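Local coordinates for protein probable TonB-dependent siderophore receptor PiuA (Acinetobacter baumannii, PDB 5FP1) that probably binds iron-chelating siderophores at the outer membrane as the first step of iron uptake, and may bind ferric enterobactin with micromolar affinity, at residues S206-L211 with R216-Y221; R551-I554 with T558-N561; Y663-A668 with E704-S709. One frame throughout, in Å; residues are numbered along the deposited sequence.

Contact 1: S206-L211 with R216-Y221; sequences SITFGL and RATLSY
Thr208 and Thr218 stand side by side and point the same way from a non-hydrogen-bonded antiparallel pair, bringing Thr208 OG1 and Thr218 OG1 to 2.7 Å, a possible hydrogen bond left unsettled by a second acceptor within reach. The two hydroxyls start from different rotamers: on Thr208 the OG1 is anti to the backbone N (chi1 -164°), whereas on Thr218 it sits beside the N (chi1 -57°). On the same face Ser206 CB and Ser220 CB meet at 3.5 Å. Val143 and Ala144 cover this side, and Ser206 OG is bonded to Ala144 N. The strands, 173° apart in direction, are consecutive antiparallel staves of the TonB-dependent receptor barrel, joined as a beta hairpin. The other face is apolar. Ile207 and Leu219 run alongside each other, Ile207 CG2 lying 4.1 Å from Leu219 CB. Phe209 meets Leu219 at the ring edge, with CE1 4.2 Å from Leu219 CD1. Between the faces, Ile207 N to Leu219 O (2.9 Å) and Phe209 N to Ala217 O (2.8 Å) belong to two reciprocal backbone pairs. Nearer the turn, Arg216 CG packs 3.3 Å from Gly210 O, and the Arg216 guanidinium hydrogen-bonds Thr213 O and forms salt bridges with Glu277 and Asp279.

Contact 2: R551-I554 with T558-N561; sequences RVQI and TYAN
Val552 and Ala560 form an antiparallel hydrogen-bonded pair, with Val552 N to Ala560 O at 2.8 Å and Ala560 N to Val552 O at 3.0 Å. A third backbone bond runs from Ile554 N to Thr558 O at 2.8 Å. The short strands run at 151° to one another, a clear departure from strict antiparallel, in a hairpin between strands 536-555 and 558-575 of the receptor barrel.

On one face Gln553 lies over Tyr559. Its CG is 4.2 Å from the centroid of the Tyr559 ring, over the face, a CH-pi contact offset toward the rim. With Gln553 CG anti to the backbone N (chi1 -161°) and the chain extended beyond it, the amide lies near CZ and the hydroxyl end, its plane only 12° from that of the ring. Their polar ends turn to other partners: Tyr559 OH to Asn509, Gln553 NE2 to Asp555 O.

Val552 and Ala560 point to the other face, and where the chain turns at Ile554 its CG1 comes to 4.1 Å from Ala560 CB. Beside the strands, Arg551 and Asn561 are bridged by one water, which accepts from Arg551 NH1 at 2.9 Å in the guanidinium plane and donates to Asn561 OD1 at 2.8 Å. Asn561 ND2 is held by Asp516 O.

With OD1 engaged by the bridging water and ND2 by a carbonyl, the Asn561 amide is gripped at both ends, which should fix which way round it sits, while the charged end of Arg551 is coupled to it through solvent.

Contact 3: Y663-A668 with E704-S709; sequences YVRYDA and EAEGRS
Arg665 and Glu706 carry this contact, in a salt bridge made at the edge of the guanidinium. Glu706 OE2 lies near the guanidinium plane, 3.4 Å from Arg665 NH2 and 3.5 Å from Arg665 NH1, so one oxygen faces both terminal nitrogens. Both hydrogen bonds are weak, and the carboxylate plane is turned 35° from the guanidinium. Glu706 places its CG between the backbone N and the carbonyl carbon (chi1 70°), then extends, which carries the carboxylate across to the strand.

The tighter ion pair is within the strand. Arg665 grips Asp667 side-on: NE reaches the syn lone pair of Asp667 OD2 at 2.8 Å, and NH2 reaches Asp667 OD1, also at 2.8 Å, 21° out of the carboxylate plane. Arg665 and Asp667, two residues apart, thus share one side of strand 659-673, a stave of the TonB-dependent receptor barrel, and together with Glu706 form a salt-bridge network linking it to the loop between strands 701-704 and 709-717. Asp667 OD1 and Glu706 OE2 stay 5.9 Å apart, with the guanidinium probably screening their like charges.

Further hydrogen bonds reach residues around the network. Arg665 NH1 has a further partner in Tyr692 OH, and Asn686 N binds Asp667 OD1, which should help hold the carboxylate in place. The loop backbone is tied by Glu706 O to Asn686 ND2.

From the N terminus, contact 1 comes first, closing the short turn between strands 197-209 and 215-226. Far along the chain, contact 2 closes a still shorter turn between strands 536-555 and 558-575. Contact 3 then spans a longer excursion, with 35 residues between its segments, tying strand 659-673 to the loop just before the last strand, 709-717. The three follow one another in series, with no nesting or crossing. Their centres are well separated, 48 Å between contacts 1 and 2 and 40 Å from contact 3 to each. Contacts 1 and 2 join neighbouring barrel strands, whereas contact 3 brings a loop onto a strand.

Contact 1: S206-L211 with R216-Y221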
ATOM      1  N   SER A 206     -22.416   4.430   7.937  1.00 22.09           N
ATOM      2  CA  SER A 206     -22.866   5.221   6.814  1.00 20.34           C
ATOM      3  C   SER A 206     -24.395   5.165   6.629  1.00 18.64           C
ATOM      4  O   SER A 206     -25.056   4.258   7.119  1.00 22.82           O
ATOM      5  CB  SER A 206     -22.183   4.735   5.542  1.00 20.78           C
ATOM      6  OG  SER A 206     -22.427   3.382   5.352  1.00 22.09           O
ATOM      7  N   ILE A 207     -24.908   6.112   5.864  1.00 22.10           N
ATOM      8  CA  ILE A 207     -26.317   6.084   5.505  1.00 23.08           C
ATOM      9  C   ILE A 207     -26.501   6.567   4.095  1.00 21.67           C
ATOM     10  O   ILE A 207     -25.802   7.470   3.649  1.00 24.78           O
ATOM     11  CB  ILE A 207     -27.152   6.910   6.523  1.00 23.15           C
ATOM     12  CG1 ILE A 207     -28.655   6.839   6.189  1.00 32.29           C
ATOM     13  CG2 ILE A 207     -26.692   8.345   6.596  1.00 25.30           C
ATOM     14  CD1 ILE A 207     -29.499   7.448   7.295  1.00 34.22           C
ATOM     15  N   THR A 208     -27.388   5.900   3.371  1.00 23.49           N
ATOM     16  CA  THR A 208     -27.647   6.230   1.973  1.00 23.70           C
ATOM     17  C   THR A 208     -29.157   6.482   1.756  1.00 31.40           C
ATOM     18  O   THR A 208     -29.995   5.897   2.450  1.00 26.95           O
ATOM     19  CB  THR A 208     -27.083   5.145   1.030  1.00 23.36           C
ATOM     20  OG1 THR A 208     -27.008   5.640  -0.312  1.00 28.27           O
ATOM     21  CG2 THR A 208     -27.890   3.887   1.043  1.00 29.40           C
ATOM     22  N   PHE A 209     -29.452   7.399   0.836  1.00 28.56           N
ATOM     23  CA  PHE A 209     -30.801   7.885   0.556  1.00 31.69           C
ATOM     24  C   PHE A 209     -31.060   7.774  -0.949  1.00 38.53           C
ATOM     25  O   PHE A 209     -30.139   7.977  -1.754  1.00 28.30           O
ATOM     26  CB  PHE A 209     -30.924   9.343   0.945  1.00 27.67           C
ATOM     27  CG  PHE A 209     -30.545   9.647   2.372  1.00 34.21           C
ATOM     28  CD1 PHE A 209     -29.231   9.932   2.714  1.00 33.83           C
ATOM     29  CD2 PHE A 209     -31.516   9.699   3.367  1.00 31.28           C
ATOM     30  CE1 PHE A 209     -28.885  10.233   4.015  1.00 33.71           C
ATOM     31  CE2 PHE A 209     -31.180  10.004   4.674  1.00 34.92           C
ATOM     32  CZ  PHE A 209     -29.863  10.278   4.999  1.00 34.14           C
ATOM     33  N   GLY A 210     -32.302   7.470  -1.338  1.00 31.39           N
ATOM     34  CA  GLY A 210     -32.666   7.470  -2.770  1.00 29.01           C
ATOM     35  C   GLY A 210     -32.313   6.188  -3.492  1.00 27.40           C
ATOM     36  O   GLY A 210     -32.222   6.151  -4.731  1.00 31.98           O
ATOM     37  N   LEU A 211     -32.143   5.116  -2.734  1.00 29.00           N
ATOM     38  CA  LEU A 211     -31.888   3.831  -3.332  1.00 33.76           C
ATOM     39  C   LEU A 211     -32.901   3.573  -4.432  1.00 44.01           C
ATOM     40  O   LEU A 211     -34.091   3.845  -4.259  1.00 36.49           O
ATOM     41  CB  LEU A 211     -31.970   2.722  -2.298  1.00 38.48           C
ATOM     42  CG  LEU A 211     -30.781   2.575  -1.359  1.00 43.64           C
ATOM     43  CD1 LEU A 211     -31.165   1.661  -0.196  1.00 39.39           C
ATOM     44  CD2 LEU A 211     -29.568   2.039  -2.114  1.00 40.09           C
ATOM     45  N   ARG A 216     -29.537  10.405  -5.513  1.00 32.42           N
ATOM     46  CA  ARG A 216     -29.002   9.578  -4.429  1.00 28.23           C
ATOM     47  C   ARG A 216     -27.989  10.369  -3.612  1.00 27.03           C
ATOM     48  O   ARG A 216     -27.335  11.287  -4.121  1.00 31.15           O
ATOM     49  CB  ARG A 216     -28.380   8.303  -4.982  1.00 31.43           C
ATOM     50  CG  ARG A 216     -29.361   7.433  -5.759  1.00 33.05           C
ATOM     51  CD  ARG A 216     -28.703   6.259  -6.473  1.00 34.79           C
ATOM     52  NE  ARG A 216     -27.714   6.671  -7.477  1.00 31.96           N
ATOM     53  CZ  ARG A 216     -27.993   7.004  -8.733  1.00 38.27           C
ATOM     54  NH1 ARG A 216     -29.249   7.010  -9.180  1.00 30.35           N
ATOM     55  NH2 ARG A 216     -27.006   7.356  -9.552  1.00 35.22           N
ATOM     56  N   ALA A 217     -27.891  10.043  -2.326  1.00 26.74           N
ATOM     57  CA  ALA A 217     -26.934  10.711  -1.460  1.00 25.26           C
ATOM     58  C   ALA A 217     -26.429   9.672  -0.479  1.00 30.40           C
ATOM     59  O   ALA A 217     -27.209   8.835  -0.003  1.00 27.38           O
ATOM     60  CB  ALA A 217     -27.556  11.881  -0.744  1.00 31.42           C
ATOM     61  N   THR A 218     -25.120   9.701  -0.207  1.00 25.08           N
ATOM     62  CA  THR A 218     -24.499   8.761   0.738  1.00 25.21           C
ATOM     63  C   THR A 218     -23.572   9.562   1.655  1.00 27.03           C
ATOM     64  O   THR A 218     -22.762  10.357   1.170  1.00 29.09           O
ATOM     65  CB  THR A 218     -23.758   7.640   0.001  1.00 29.40           C
ATOM     66  OG1 THR A 218     -24.663   6.951  -0.866  1.00 28.11           O
ATOM     67  CG2 THR A 218     -23.158   6.601   0.962  1.00 27.94           C
ATOM     68  N   LEU A 219     -23.792   9.428   2.969  1.00 25.18           N
ATOM     69  CA  LEU A 219     -22.970  10.048   4.008  1.00 24.62           C
ATOM     70  C   LEU A 219     -22.218   8.918   4.715  1.00 23.56           C
ATOM     71  O   LEU A 219     -22.812   7.924   5.149  1.00 24.96           O
ATOM     72  CB  LEU A 219     -23.823  10.765   5.059  1.00 27.94           C
ATOM     73  CG  LEU A 219     -24.830  11.788   4.562  1.00 36.13           C
ATOM     74  CD1 LEU A 219     -25.636  12.336   5.727  1.00 45.73           C
ATOM     75  CD2 LEU A 219     -24.118  12.914   3.851  1.00 40.99           C
ATOM     76  N   SER A 220     -20.903   9.045   4.841  1.00 24.68           N
ATOM     77  CA  SER A 220     -20.168   7.977   5.494  1.00 22.07           C
ATOM     78  C   SER A 220     -19.032   8.523   6.352  1.00 20.51           C
ATOM     79  O   SER A 220     -18.576   9.655   6.163  1.00 20.93           O
ATOM     80  CB  SER A 220     -19.672   6.965   4.463  1.00 28.89           C
ATOM     81  OG  SER A 220     -18.663   7.529   3.708  1.00 34.75           O
ATOM     82  N   TYR A 221     -18.642   7.725   7.337  1.00 20.89           N
ATOM     83  CA  TYR A 221     -17.604   8.094   8.260  1.00 19.55           C
ATOM     84  C   TYR A 221     -16.803   6.852   8.539  1.00 20.21           C
ATOM     85  O   TYR A 221     -17.350   5.740   8.581  1.00 20.02           O
ATOM     86  CB  TYR A 221     -18.230   8.629   9.551  1.00 21.14           C
ATOM     87  CG  TYR A 221     -17.272   8.891  10.682  1.00 20.79           C
ATOM     88  CD1 TYR A 221     -16.297   9.900  10.585  1.00 21.17           C
ATOM     89  CD2 TYR A 221     -17.347   8.174  11.879  1.00 22.68           C
ATOM     90  CE1 TYR A 221     -15.429  10.156  11.634  1.00 22.48           C
ATOM     91  CE2 TYR A 221     -16.471   8.432  12.925  1.00 20.90           C
ATOM     92  CZ  TYR A 221     -15.508   9.410  12.793  1.00 20.83           C
ATOM     93  OH  TYR A 221     -14.648   9.690  13.843  1.00 23.05           O
TER

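Contact 2: R551-I554 with T558-N561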
ATOM      1  N   ARG A 551      14.604  11.810 -10.843  1.00 19.78           N
ATOM      2  CA  ARG A 551      15.325  12.861 -10.152  1.00 18.84           C
ATOM      3  C   ARG A 551      16.516  12.236  -9.449  1.00 22.31           C
ATOM      4  O   ARG A 551      16.370  11.243  -8.769  1.00 18.17           O
ATOM      5  CB  ARG A 551      14.428  13.570  -9.132  1.00 21.63           C
ATOM      6  CG  ARG A 551      15.043  14.858  -8.575  1.00 20.21           C
ATOM      7  CD  ARG A 551      13.978  15.708  -7.898  1.00 25.35           C
ATOM      8  NE  ARG A 551      13.349  15.032  -6.792  1.00 27.34           N
ATOM      9  CZ  ARG A 551      12.107  14.561  -6.750  1.00 25.60           C
ATOM     10  NH1 ARG A 551      11.258  14.654  -7.770  1.00 22.81           N
ATOM     11  NH2 ARG A 551      11.711  13.981  -5.639  1.00 31.13           N
ATOM     12  N   VAL A 552      17.705  12.809  -9.583  1.00 19.13           N
ATOM     13  CA  VAL A 552      18.859  12.275  -8.890  1.00 20.75           C
ATOM     14  C   VAL A 552      19.676  13.436  -8.322  1.00 22.76           C
ATOM     15  O   VAL A 552      19.498  14.570  -8.729  1.00 21.61           O
ATOM     16  CB  VAL A 552      19.747  11.398  -9.804  1.00 30.56           C
ATOM     17  CG1 VAL A 552      18.977  10.178 -10.316  1.00 32.46           C
ATOM     18  CG2 VAL A 552      20.284  12.211 -10.956  1.00 32.14           C
ATOM     19  N   GLN A 553      20.494  13.135  -7.320  1.00 21.17           N
ATOM     20  CA  GLN A 553      21.370  14.114  -6.703  1.00 28.42           C
ATOM     21  C   GLN A 553      22.700  14.081  -7.447  1.00 33.49           C
ATOM     22  O   GLN A 553      23.233  13.001  -7.744  1.00 31.60           O
ATOM     23  CB  GLN A 553      21.520  13.780  -5.215  1.00 30.31           C
ATOM     24  CG  GLN A 553      22.007  14.923  -4.358  1.00 35.21           C
ATOM     25  CD  GLN A 553      21.841  14.667  -2.875  1.00 38.76           C
ATOM     26  OE1 GLN A 553      21.400  13.600  -2.452  1.00 38.59           O
ATOM     27  NE2 GLN A 553      22.209  15.650  -2.069  1.00 40.44           N
ATOM     28  N   ILE A 554      23.198  15.279  -7.761  1.00 28.98           N
ATOM     29  CA  ILE A 554      24.484  15.527  -8.423  1.00 31.99           C
ATOM     30  C   ILE A 554      25.610  15.854  -7.429  1.00 32.02           C
ATOM     31  O   ILE A 554      26.740  15.436  -7.620  1.00 34.72           O
ATOM     32  CB  ILE A 554      24.379  16.736  -9.368  1.00 42.14           C
ATOM     33  CG1 ILE A 554      23.317  16.486 -10.431  1.00 41.85           C
ATOM     34  CG2 ILE A 554      25.724  17.025 -10.014  1.00 48.01           C
ATOM     35  CD1 ILE A 554      23.406  15.110 -11.049  1.00 41.61           C
ATOM     36  N   THR A 558      22.719  19.870  -5.038  1.00 25.67           N
ATOM     37  CA  THR A 558      22.275  20.001  -6.423  1.00 24.90           C
ATOM     38  C   THR A 558      21.533  18.730  -6.927  1.00 28.17           C
ATOM     39  O   THR A 558      22.020  17.610  -6.743  1.00 26.45           O
ATOM     40  CB  THR A 558      23.479  20.229  -7.344  1.00 30.09           C
ATOM     41  OG1 THR A 558      24.319  21.272  -6.795  1.00 29.40           O
ATOM     42  CG2 THR A 558      23.033  20.588  -8.763  1.00 31.56           C
ATOM     43  N   TYR A 559      20.388  18.924  -7.581  1.00 24.92           N
ATOM     44  CA  TYR A 559      19.604  17.835  -8.177  1.00 25.24           C
ATOM     45  C   TYR A 559      19.373  18.061  -9.648  1.00 28.87           C
ATOM     46  O   TYR A 559      19.452  19.182 -10.119  1.00 33.84           O
ATOM     47  CB  TYR A 559      18.228  17.734  -7.490  1.00 24.10           C
ATOM     48  CG  TYR A 559      18.294  17.361  -6.052  1.00 24.35           C
ATOM     49  CD1 TYR A 559      18.599  18.319  -5.073  1.00 26.60           C
ATOM     50  CD2 TYR A 559      18.048  16.061  -5.639  1.00 26.44           C
ATOM     51  CE1 TYR A 559      18.652  17.976  -3.755  1.00 27.09           C
ATOM     52  CE2 TYR A 559      18.109  15.712  -4.310  1.00 27.64           C
ATOM     53  CZ  TYR A 559      18.399  16.678  -3.380  1.00 28.46           C
ATOM     54  OH  TYR A 559      18.447  16.354  -2.072  1.00 30.78           O
ATOM     55  N   ALA A 560      19.050  16.991 -10.370  1.00 24.07           N
ATOM     56  CA  ALA A 560      18.667  17.075 -11.766  1.00 25.05           C
ATOM     57  C   ALA A 560      17.817  15.865 -12.140  1.00 24.59           C
ATOM     58  O   ALA A 560      17.858  14.863 -11.465  1.00 32.97           O
ATOM     59  CB  ALA A 560      19.919  17.101 -12.655  1.00 27.97           C
ATOM     60  N   ASN A 561      17.106  15.947 -13.256  1.00 22.66           N
ATOM     61  CA  ASN A 561      16.188  14.892 -13.695  1.00 22.33           C
ATOM     62  C   ASN A 561      16.780  13.957 -14.757  1.00 33.41           C
ATOM     63  O   ASN A 561      16.100  13.617 -15.726  1.00 37.83           O
ATOM     64  CB  ASN A 561      14.975  15.529 -14.325  1.00 29.49           C
ATOM     65  CG  ASN A 561      13.791  15.594 -13.406  1.00 31.62           C
ATOM     66  OD1 ASN A 561      13.781  15.035 -12.310  1.00 27.16           O
ATOM     67  ND2 ASN A 561      12.766  16.287 -13.865  1.00 29.11           N
TER
HETATM   68  O   HOH W   1      11.840  15.625 -10.418  1.00 18.54           O

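Contact 3: Y663-A668 with E704-S709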
ATOM      1  N   TYR A 663      11.965 -17.068  -0.770  1.00 21.89           N
ATOM      2  CA  TYR A 663      11.188 -17.843   0.179  1.00 20.48           C
ATOM      3  C   TYR A 663       9.891 -18.345  -0.448  1.00 21.69           C
ATOM      4  O   TYR A 663       9.381 -17.788  -1.431  1.00 21.67           O
ATOM      5  CB  TYR A 663      10.822 -17.004   1.425  1.00 20.76           C
ATOM      6  CG  TYR A 663       9.936 -15.808   1.110  1.00 19.03           C
ATOM      7  CD1 TYR A 663       8.569 -15.931   1.045  1.00 20.88           C
ATOM      8  CD2 TYR A 663      10.483 -14.574   0.832  1.00 18.22           C
ATOM      9  CE1 TYR A 663       7.754 -14.848   0.737  1.00 19.12           C
ATOM     10  CE2 TYR A 663       9.679 -13.482   0.525  1.00 20.57           C
ATOM     11  CZ  TYR A 663       8.317 -13.621   0.461  1.00 23.32           C
ATOM     12  OH  TYR A 663       7.514 -12.515   0.158  1.00 23.85           O
ATOM     13  N   VAL A 664       9.344 -19.379   0.182  1.00 21.78           N
ATOM     14  CA  VAL A 664       7.970 -19.811  -0.014  1.00 23.22           C
ATOM     15  C   VAL A 664       7.291 -19.948   1.337  1.00 21.81           C
ATOM     16  O   VAL A 664       7.852 -20.506   2.275  1.00 25.01           O
ATOM     17  CB  VAL A 664       7.915 -21.189  -0.710  1.00 25.96           C
ATOM     18  CG1 VAL A 664       6.478 -21.553  -1.010  1.00 28.52           C
ATOM     19  CG2 VAL A 664       8.721 -21.154  -1.982  1.00 29.23           C
ATOM     20  N   ARG A 665       6.078 -19.435   1.432  1.00 20.87           N
ATOM     21  CA  ARG A 665       5.312 -19.406   2.662  1.00 21.19           C
ATOM     22  C   ARG A 665       3.980 -20.048   2.354  1.00 25.23           C
ATOM     23  O   ARG A 665       3.361 -19.705   1.344  1.00 25.30           O
ATOM     24  CB  ARG A 665       5.088 -17.967   3.120  1.00 23.90           C
ATOM     25  CG  ARG A 665       4.006 -17.782   4.177  1.00 27.30           C
ATOM     26  CD  ARG A 665       3.046 -16.665   3.794  1.00 31.62           C
ATOM     27  NE  ARG A 665       1.841 -16.630   4.629  1.00 27.26           N
ATOM     28  CZ  ARG A 665       1.674 -15.854   5.689  1.00 28.72           C
ATOM     29  NH1 ARG A 665       2.618 -14.998   6.046  1.00 30.34           N
ATOM     30  NH2 ARG A 665       0.538 -15.897   6.363  1.00 31.61           N
ATOM     31  N   TYR A 666       3.551 -20.977   3.206  1.00 25.67           N
ATOM     32  CA  TYR A 666       2.282 -21.692   3.029  1.00 23.46           C
ATOM     33  C   TYR A 666       1.215 -21.291   4.028  1.00 25.42           C
ATOM     34  O   TYR A 666       1.501 -20.900   5.165  1.00 24.31           O
ATOM     35  CB  TYR A 666       2.528 -23.203   3.169  1.00 26.21           C
ATOM     36  CG  TYR A 666       3.564 -23.708   2.211  1.00 24.46           C
ATOM     37  CD1 TYR A 666       3.250 -23.936   0.889  1.00 28.75           C
ATOM     38  CD2 TYR A 666       4.860 -23.932   2.621  1.00 29.21           C
ATOM     39  CE1 TYR A 666       4.204 -24.390  -0.003  1.00 27.81           C
ATOM     40  CE2 TYR A 666       5.819 -24.369   1.741  1.00 28.14           C
ATOM     41  CZ  TYR A 666       5.476 -24.609   0.433  1.00 28.16           C
ATOM     42  OH  TYR A 666       6.433 -25.047  -0.450  1.00 34.91           O
ATOM     43  N   ASP A 667      -0.035 -21.413   3.601  1.00 23.19           N
ATOM     44  CA  ASP A 667      -1.169 -21.166   4.462  1.00 25.06           C
ATOM     45  C   ASP A 667      -2.230 -22.243   4.263  1.00 23.87           C
ATOM     46  O   ASP A 667      -2.298 -22.874   3.207  1.00 22.39           O
ATOM     47  CB  ASP A 667      -1.763 -19.800   4.165  1.00 26.41           C
ATOM     48  CG  ASP A 667      -0.776 -18.672   4.448  1.00 36.66           C
ATOM     49  OD1 ASP A 667      -0.470 -18.443   5.639  1.00 27.41           O
ATOM     50  OD2 ASP A 667      -0.274 -18.046   3.485  1.00 31.37           O
ATOM     51  N   ALA A 668      -3.059 -22.429   5.271  1.00 23.59           N
ATOM     52  CA  ALA A 668      -4.199 -23.336   5.144  1.00 28.02           C
ATOM     53  C   ALA A 668      -5.417 -22.829   5.847  1.00 27.87           C
ATOM     54  O   ALA A 668      -5.331 -22.013   6.774  1.00 27.05           O
ATOM     55  CB  ALA A 668      -3.825 -24.721   5.648  1.00 30.40           C
ATOM     56  N   GLU A 704      11.503  -8.864   9.458  1.00 14.56           N
ATOM     57  CA  GLU A 704      11.097 -10.258   9.486  1.00 16.42           C
ATOM     58  C   GLU A 704       9.587 -10.435   9.386  1.00 14.76           C
ATOM     59  O   GLU A 704       8.795  -9.727  10.015  1.00 17.08           O
ATOM     60  CB  GLU A 704      11.657 -10.931  10.764  1.00 19.26           C
ATOM     61  CG  GLU A 704      11.602 -12.452  10.788  1.00 20.06           C
ATOM     62  CD  GLU A 704      12.250 -13.037  12.053  1.00 25.94           C
ATOM     63  OE1 GLU A 704      13.035 -12.324  12.725  1.00 22.74           O
ATOM     64  OE2 GLU A 704      11.968 -14.203  12.375  1.00 22.70           O
ATOM     65  N   ALA A 705       9.161 -11.405   8.577  1.00 15.65           N
ATOM     66  CA  ALA A 705       7.753 -11.761   8.522  1.00 16.02           C
ATOM     67  C   ALA A 705       7.350 -12.469   9.803  1.00 21.19           C
ATOM     68  O   ALA A 705       8.184 -12.995  10.537  1.00 17.42           O
ATOM     69  CB  ALA A 705       7.481 -12.659   7.319  1.00 20.49           C
ATOM     70  N   GLU A 706       6.062 -12.429  10.092  1.00 19.94           N
ATOM     71  CA  GLU A 706       5.507 -13.118  11.233  1.00 21.15           C
ATOM     72  C   GLU A 706       5.734 -14.635  11.101  1.00 20.41           C
ATOM     73  O   GLU A 706       5.797 -15.165   9.982  1.00 19.62           O
ATOM     74  CB  GLU A 706       4.002 -12.867  11.275  1.00 26.10           C
ATOM     75  CG  GLU A 706       3.322 -13.588  10.137  1.00 34.65           C
ATOM     76  CD  GLU A 706       1.842 -13.303  10.000  1.00 58.80           C
ATOM     77  OE1 GLU A 706       1.296 -12.532  10.835  1.00 61.15           O
ATOM     78  OE2 GLU A 706       1.231 -13.882   9.060  1.00 60.35           O
ATOM     79  N   GLY A 707       5.896 -15.298  12.249  1.00 22.03           N
ATOM     80  CA  GLY A 707       6.004 -16.763  12.346  1.00 21.45           C
ATOM     81  C   GLY A 707       4.664 -17.474  12.175  1.00 20.46           C
ATOM     82  O   GLY A 707       3.655 -16.865  11.848  1.00 19.09           O
ATOM     83  N   ARG A 708       4.658 -18.789  12.379  1.00 22.57           N
ATOM     84  CA  ARG A 708       3.414 -19.563  12.289  1.00 23.78           C
ATOM     85  C   ARG A 708       2.383 -19.086  13.298  1.00 20.75           C
ATOM     86  O   ARG A 708       2.698 -18.776  14.452  1.00 23.60           O
ATOM     87  CB  ARG A 708       3.704 -21.058  12.518  1.00 24.02           C
ATOM     88  CG  ARG A 708       2.473 -21.950  12.368  1.00 25.39           C
ATOM     89  CD  ARG A 708       2.877 -23.375  12.081  1.00 28.36           C
ATOM     90  NE  ARG A 708       3.647 -23.935  13.176  1.00 31.07           N
ATOM     91  CZ  ARG A 708       4.552 -24.901  13.044  1.00 41.18           C
ATOM     92  NH1 ARG A 708       4.833 -25.428  11.853  1.00 35.65           N
ATOM     93  NH2 ARG A 708       5.191 -25.332  14.117  1.00 37.39           N
ATOM     94  N   SER A 709       1.128 -19.026  12.879  1.00 21.77           N
ATOM     95  CA  SER A 709       0.051 -18.704  13.794  1.00 23.44           C
ATOM     96  C   SER A 709      -1.197 -19.502  13.401  1.00 21.38           C
ATOM     97  O   SER A 709      -1.264 -20.041  12.310  1.00 22.69           O
ATOM     98  CB  SER A 709      -0.278 -17.208  13.774  1.00 25.39           C
ATOM     99  OG  SER A 709      -0.845 -16.833  12.525  1.00 26.31           O
TER